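Local coordinates for 49 protein (Murid herpesvirus 4, PDB 6A4V) that probably interacts with the host poly(ADP-ribose) polymerase 1 and thereby helps the virus to replicate, at residues C65-Q77 against T295-Q309. Numbering follows the deposited sequence.
Sequences CLCKLQVLCKICQ and TLVFDEILICLRGLQ
The amide nitrogen NE2 of Gln-77 reaches two acceptors on the facing helix. It donates to Thr-295 OG1 at 2.9 Å, in a bond that is bent at the hydrogen and tilted from the amide plane. A second, weak bond runs from the same NE2 to Asp-299 OD1 at 3.3 Å. Neither acceptor depends on this amide alone. The Thr-295 hydroxyl also hydrogen-bonds His-81, one turn further along helix 61-85, while Asp-299 OD1 forms a salt bridge with Lys-196 of the second subunit. With CG anti to the backbone N (chi1 180°) and the chain extended beyond it, Gln-77 runs alongside Phe-298, pointing the other way, its CB making an off-centre CH-pi contact 4.1 Å from the ring centroid. The CA of Gln-77 lies over the same face, while Cys-76 CB meets Phe-298 CE1.

Cys-73 approaches the phenyl ring quite differently. Its SG lies in the ring plane at the edge, 3.8 Å from Phe-298 CD1, and fills a hole formed by Phe-298, Ile-301, Leu-302 and Leu-305. Towards the other end the knob comes from the opposite helix: Leu-305 enters among Leu-66, Leu-69, Gln-70 and Cys-73, its CD2 resting 3.8 Å from Leu-66 CD2. Leu-69 lies across it, nearly perpendicular, and Leu-66 CD1 continues onto Leu-308.

Such reciprocal knobs-into-holes packing is one way in which nearly antiparallel helices interlock; the axes of segments 65-77 and 295-309 run 165° apart in direction and approach to 9.8 Å. It joins an early helix of the chain to its last one within an all-helical bundle. The chemistry implies division of labour: apolar groups and sulfur fill the middle, while at one end the Gln-77 amide joins a polar group reaching the second subunit.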
loop_
_atom_site.group_PDB
_atom_site.type_symbol
_atom_site.label_atom_id
_atom_site.label_comp_id
_atom_site.label_asym_id
_atom_site.label_seq_id
_atom_site.Cartn_x
_atom_site.Cartn_y
_atom_site.Cartn_z
ATOM N N CYS B 65 18.171 -0.557 18.253
ATOM C CA CYS B 65 16.784 -0.948 18.571
ATOM C C CYS B 65 15.838 -0.225 17.605
ATOM O O CYS B 65 14.902 -0.815 17.032
ATOM C CB CYS B 65 16.508 -0.703 20.045
ATOM S SG CYS B 65 14.973 -1.504 20.590
ATOM N N LEU B 66 16.155 1.039 17.313
ATOM C CA LEU B 66 15.295 1.833 16.543
ATOM C C LEU B 66 15.283 1.378 15.084
ATOM O O LEU B 66 14.196 1.248 14.525
ATOM C CB LEU B 66 15.716 3.284 16.649
ATOM C CG LEU B 66 15.263 3.906 17.950
ATOM C CD1 LEU B 66 15.851 5.300 18.045
ATOM C CD2 LEU B 66 13.740 3.938 17.998
ATOM N N CYS B 67 16.465 1.128 14.505
ATOM C CA CYS B 67 16.520 0.541 13.159
ATOM C C CYS B 67 15.624 -0.712 13.181
ATOM O O CYS B 67 14.800 -0.881 12.357
ATOM C CB CYS B 67 17.966 0.232 12.765
ATOM S SG CYS B 67 19.058 1.691 12.754
ATOM N N LYS B 68 15.778 -1.555 14.207
ATOM C CA LYS B 68 15.165 -2.850 14.224
ATOM C C LYS B 68 13.656 -2.648 14.172
ATOM O O LYS B 68 12.967 -3.355 13.416
ATOM C CB LYS B 68 15.547 -3.655 15.471
ATOM C CG LYS B 68 17.019 -4.015 15.604
ATOM C CD LYS B 68 17.349 -5.478 16.037
ATOM C CE LYS B 68 18.566 -5.576 16.952
ATOM N NZ LYS B 68 18.266 -6.326 18.206
ATOM N N LEU B 69 13.205 -1.610 14.880
ATOM C CA LEU B 69 11.859 -1.242 15.009
ATOM C C LEU B 69 11.317 -0.700 13.702
ATOM O O LEU B 69 10.135 -0.866 13.464
ATOM C CB LEU B 69 11.693 -0.189 16.106
ATOM C CG LEU B 69 11.694 -0.781 17.519
ATOM C CD1 LEU B 69 11.792 0.314 18.562
ATOM C CD2 LEU B 69 10.490 -1.683 17.735
ATOM N N GLN B 70 12.142 0.049 12.972
ATOM C CA GLN B 70 11.736 0.636 11.698
ATOM C C GLN B 70 11.519 -0.474 10.686
ATOM O O GLN B 70 10.411 -0.557 10.084
ATOM C CB GLN B 70 12.784 1.622 11.214
ATOM C CG GLN B 70 12.654 2.936 11.949
ATOM C CD GLN B 70 13.712 3.930 11.549
ATOM O OE1 GLN B 70 14.897 3.600 11.432
ATOM N NE2 GLN B 70 13.285 5.168 11.349
ATOM N N VAL B 71 12.443 -1.450 10.690
ATOM C CA VAL B 71 12.281 -2.617 9.878
ATOM C C VAL B 71 11.001 -3.342 10.261
ATOM O O VAL B 71 10.322 -3.828 9.353
ATOM C CB VAL B 71 13.427 -3.621 10.038
ATOM C CG1 VAL B 71 13.038 -4.963 9.469
ATOM C CG2 VAL B 71 14.692 -3.074 9.390
ATOM N N LEU B 72 10.736 -3.488 11.578
ATOM C CA LEU B 72 9.564 -4.257 11.942
ATOM C C LEU B 72 8.296 -3.486 11.640
ATOM O O LEU B 72 7.268 -4.097 11.353
ATOM C CB LEU B 72 9.598 -4.661 13.402
ATOM C CG LEU B 72 10.546 -5.791 13.714
ATOM C CD1 LEU B 72 10.656 -5.940 15.194
ATOM C CD2 LEU B 72 10.078 -7.079 13.092
ATOM N N CYS B 73 8.340 -2.146 11.748
ATOM C CA CYS B 73 7.138 -1.360 11.404
ATOM C C CYS B 73 6.711 -1.497 9.922
ATOM O O CYS B 73 5.471 -1.624 9.550
ATOM C CB CYS B 73 7.439 0.110 11.645
ATOM S SG CYS B 73 5.883 0.971 11.787
ATOM N N LYS B 74 7.680 -1.372 9.006
ATOM C CA LYS B 74 7.389 -1.569 7.584
ATOM C C LYS B 74 6.795 -2.963 7.413
ATOM O O LYS B 74 5.679 -3.144 6.842
ATOM C CB LYS B 74 8.654 -1.382 6.777
ATOM C CG LYS B 74 8.951 0.096 6.526
ATOM C CD LYS B 74 10.406 0.482 6.752
ATOM C CE LYS B 74 10.626 1.985 6.698
ATOM N NZ LYS B 74 11.851 2.408 7.422
ATOM N N ILE B 75 7.516 -3.944 7.941
ATOM C CA ILE B 75 7.150 -5.317 7.660
ATOM C C ILE B 75 5.734 -5.553 8.140
ATOM O O ILE B 75 4.896 -5.993 7.395
ATOM C CB ILE B 75 8.114 -6.336 8.261
ATOM C CG1 ILE B 75 9.402 -6.345 7.453
ATOM C CG2 ILE B 75 7.421 -7.711 8.277
ATOM C CD1 ILE B 75 10.511 -7.210 8.066
ATOM N N CYS B 76 5.437 -5.183 9.370
ATOM C CA CYS B 76 4.037 -5.417 9.892
ATOM C C CYS B 76 2.957 -4.715 9.050
ATOM O O CYS B 76 1.871 -5.245 8.809
ATOM C CB CYS B 76 3.960 -4.941 11.344
ATOM S SG CYS B 76 4.875 -5.997 12.489
ATOM N N GLN B 77 3.245 -3.483 8.651
ATOM C CA GLN B 77 2.410 -2.690 7.860
ATOM C C GLN B 77 2.172 -3.379 6.520
ATOM O O GLN B 77 1.005 -3.506 6.049
ATOM C CB GLN B 77 3.030 -1.315 7.604
ATOM C CG GLN B 77 2.139 -0.425 6.736
ATOM C CD GLN B 77 2.634 0.995 6.586
ATOM O OE1 GLN B 77 3.811 1.259 6.312
ATOM N NE2 GLN B 77 1.680 1.921 6.543
ATOM N N THR B 295 -3.059 0.664 8.876
ATOM C CA THR B 295 -1.999 1.320 8.156
ATOM C C THR B 295 -1.818 2.760 8.632
ATOM O O THR B 295 -0.738 3.288 8.539
ATOM C CB THR B 295 -2.255 1.233 6.632
ATOM O OG1 THR B 295 -1.180 1.822 5.892
ATOM C CG2 THR B 295 -3.529 1.925 6.207
ATOM N N LEU B 296 -2.869 3.444 9.090
ATOM C CA LEU B 296 -2.630 4.833 9.597
ATOM C C LEU B 296 -1.718 4.800 10.821
ATOM O O LEU B 296 -0.761 5.664 10.939
ATOM C CB LEU B 296 -3.964 5.535 9.907
ATOM C CG LEU B 296 -4.924 5.676 8.737
ATOM C CD1 LEU B 296 -6.202 6.370 9.215
ATOM C CD2 LEU B 296 -4.280 6.492 7.611
ATOM N N VAL B 297 -1.912 3.791 11.699
ATOM C CA VAL B 297 -1.099 3.689 12.930
ATOM C C VAL B 297 0.352 3.431 12.567
ATOM O O VAL B 297 1.335 4.057 13.119
ATOM C CB VAL B 297 -1.645 2.675 13.952
ATOM C CG1 VAL B 297 -0.767 2.597 15.167
ATOM C CG2 VAL B 297 -3.060 2.928 14.417
ATOM N N PHE B 298 0.582 2.460 11.716
ATOM C CA PHE B 298 1.988 2.199 11.282
ATOM C C PHE B 298 2.616 3.471 10.745
ATOM O O PHE B 298 3.764 3.770 11.141
ATOM C CB PHE B 298 2.093 1.105 10.230
ATOM C CG PHE B 298 1.719 -0.237 10.778
ATOM C CD1 PHE B 298 2.594 -0.911 11.626
ATOM C CD2 PHE B 298 0.423 -0.722 10.617
ATOM C CE1 PHE B 298 2.246 -2.149 12.143
ATOM C CE2 PHE B 298 0.065 -1.934 11.175
ATOM C CZ PHE B 298 1.004 -2.669 11.861
ATOM N N ASP B 299 1.841 4.259 9.987
ATOM C CA ASP B 299 2.387 5.482 9.439
ATOM C C ASP B 299 2.798 6.438 10.556
ATOM O O ASP B 299 3.825 7.086 10.500
ATOM C CB ASP B 299 1.411 6.178 8.479
ATOM C CG ASP B 299 1.296 5.565 7.076
ATOM O OD1 ASP B 299 2.351 5.173 6.544
ATOM O OD2 ASP B 299 0.134 5.553 6.490
ATOM N N GLU B 300 1.916 6.641 11.534
ATOM C CA GLU B 300 2.297 7.492 12.707
ATOM C C GLU B 300 3.518 6.956 13.460
ATOM O O GLU B 300 4.428 7.691 13.811
ATOM C CB GLU B 300 1.115 7.663 13.648
ATOM C CG GLU B 300 1.157 9.029 14.267
ATOM C CD GLU B 300 0.062 9.221 15.266
ATOM O OE1 GLU B 300 -1.154 8.823 14.925
ATOM O OE2 GLU B 300 0.453 9.704 16.360
ATOM N N ILE B 301 3.577 5.648 13.669
ATOM C CA ILE B 301 4.735 5.087 14.350
ATOM C C ILE B 301 6.030 5.387 13.594
ATOM O O ILE B 301 7.004 5.706 14.203
ATOM C CB ILE B 301 4.543 3.586 14.569
ATOM C CG1 ILE B 301 3.477 3.291 15.608
ATOM C CG2 ILE B 301 5.832 2.924 14.928
ATOM C CD1 ILE B 301 2.993 1.856 15.517
ATOM N N LEU B 302 6.049 5.195 12.279
ATOM C CA LEU B 302 7.231 5.460 11.460
ATOM C C LEU B 302 7.731 6.872 11.693
ATOM O O LEU B 302 8.905 7.080 11.858
ATOM C CB LEU B 302 6.875 5.271 9.973
ATOM C CG LEU B 302 7.017 3.838 9.502
ATOM C CD1 LEU B 302 6.101 3.499 8.345
ATOM C CD2 LEU B 302 8.485 3.542 9.203
ATOM N N ILE B 303 6.825 7.852 11.644
ATOM C CA ILE B 303 7.279 9.193 11.716
ATOM C C ILE B 303 7.902 9.367 13.103
ATOM O O ILE B 303 9.009 9.919 13.252
ATOM C CB ILE B 303 6.195 10.246 11.347
ATOM C CG1 ILE B 303 6.872 11.509 10.835
ATOM C CG2 ILE B 303 5.247 10.617 12.495
ATOM C CD1 ILE B 303 7.770 11.250 9.641
ATOM N N CYS B 304 7.285 8.729 14.082
ATOM C CA CYS B 304 7.703 8.806 15.461
ATOM C C CYS B 304 9.046 8.093 15.721
ATOM O O CYS B 304 9.941 8.552 16.479
ATOM C CB CYS B 304 6.570 8.291 16.336
ATOM S SG CYS B 304 7.062 8.127 18.065
ATOM N N LEU B 305 9.272 6.944 15.118
ATOM C CA LEU B 305 10.595 6.352 15.258
ATOM C C LEU B 305 11.654 7.257 14.599
ATOM O O LEU B 305 12.697 7.497 15.175
ATOM C CB LEU B 305 10.530 4.989 14.587
ATOM C CG LEU B 305 9.648 3.972 15.283
ATOM C CD1 LEU B 305 9.528 2.735 14.435
ATOM C CD2 LEU B 305 10.225 3.631 16.650
ATOM N N ARG B 306 11.406 7.732 13.386
ATOM C CA ARG B 306 12.309 8.709 12.700
ATOM C C ARG B 306 12.591 9.898 13.641
ATOM O O ARG B 306 13.758 10.267 13.900
ATOM C CB ARG B 306 11.706 9.211 11.379
ATOM C CG ARG B 306 12.687 9.263 10.208
ATOM C CD ARG B 306 12.437 10.374 9.176
ATOM N NE ARG B 306 11.360 10.170 8.195
ATOM C CZ ARG B 306 10.910 11.097 7.326
ATOM N NH1 ARG B 306 11.433 12.315 7.282
ATOM N NH2 ARG B 306 9.918 10.803 6.499
ATOM N N GLY B 307 11.525 10.492 14.191
ATOM C CA GLY B 307 11.721 11.575 15.187
ATOM C C GLY B 307 12.742 11.184 16.256
ATOM O O GLY B 307 13.534 11.995 16.676
ATOM N N LEU B 308 12.673 9.938 16.723
ATOM C CA LEU B 308 13.422 9.468 17.876
ATOM C C LEU B 308 14.906 9.295 17.518
ATOM O O LEU B 308 15.768 9.688 18.282
ATOM C CB LEU B 308 12.785 8.167 18.386
ATOM C CG LEU B 308 11.763 8.360 19.501
ATOM C CD1 LEU B 308 10.870 7.122 19.669
ATOM C CD2 LEU B 308 12.460 8.679 20.792
ATOM N N GLN B 309 15.176 8.704 16.363
ATOM C CA GLN B 309 16.468 8.692 15.718
ATOM C C GLN B 309 17.000 10.124 15.584
ATOM O O GLN B 309 18.171 10.385 15.823
ATOM C CB GLN B 309 16.401 8.039 14.328
ATOM C CG GLN B 309 16.690 6.541 14.351
ATOM C CD GLN B 309 16.474 5.795 13.052
ATOM O OE1 GLN B 309 16.776 4.604 12.952
ATOM N NE2 GLN B 309 15.943 6.472 12.042
#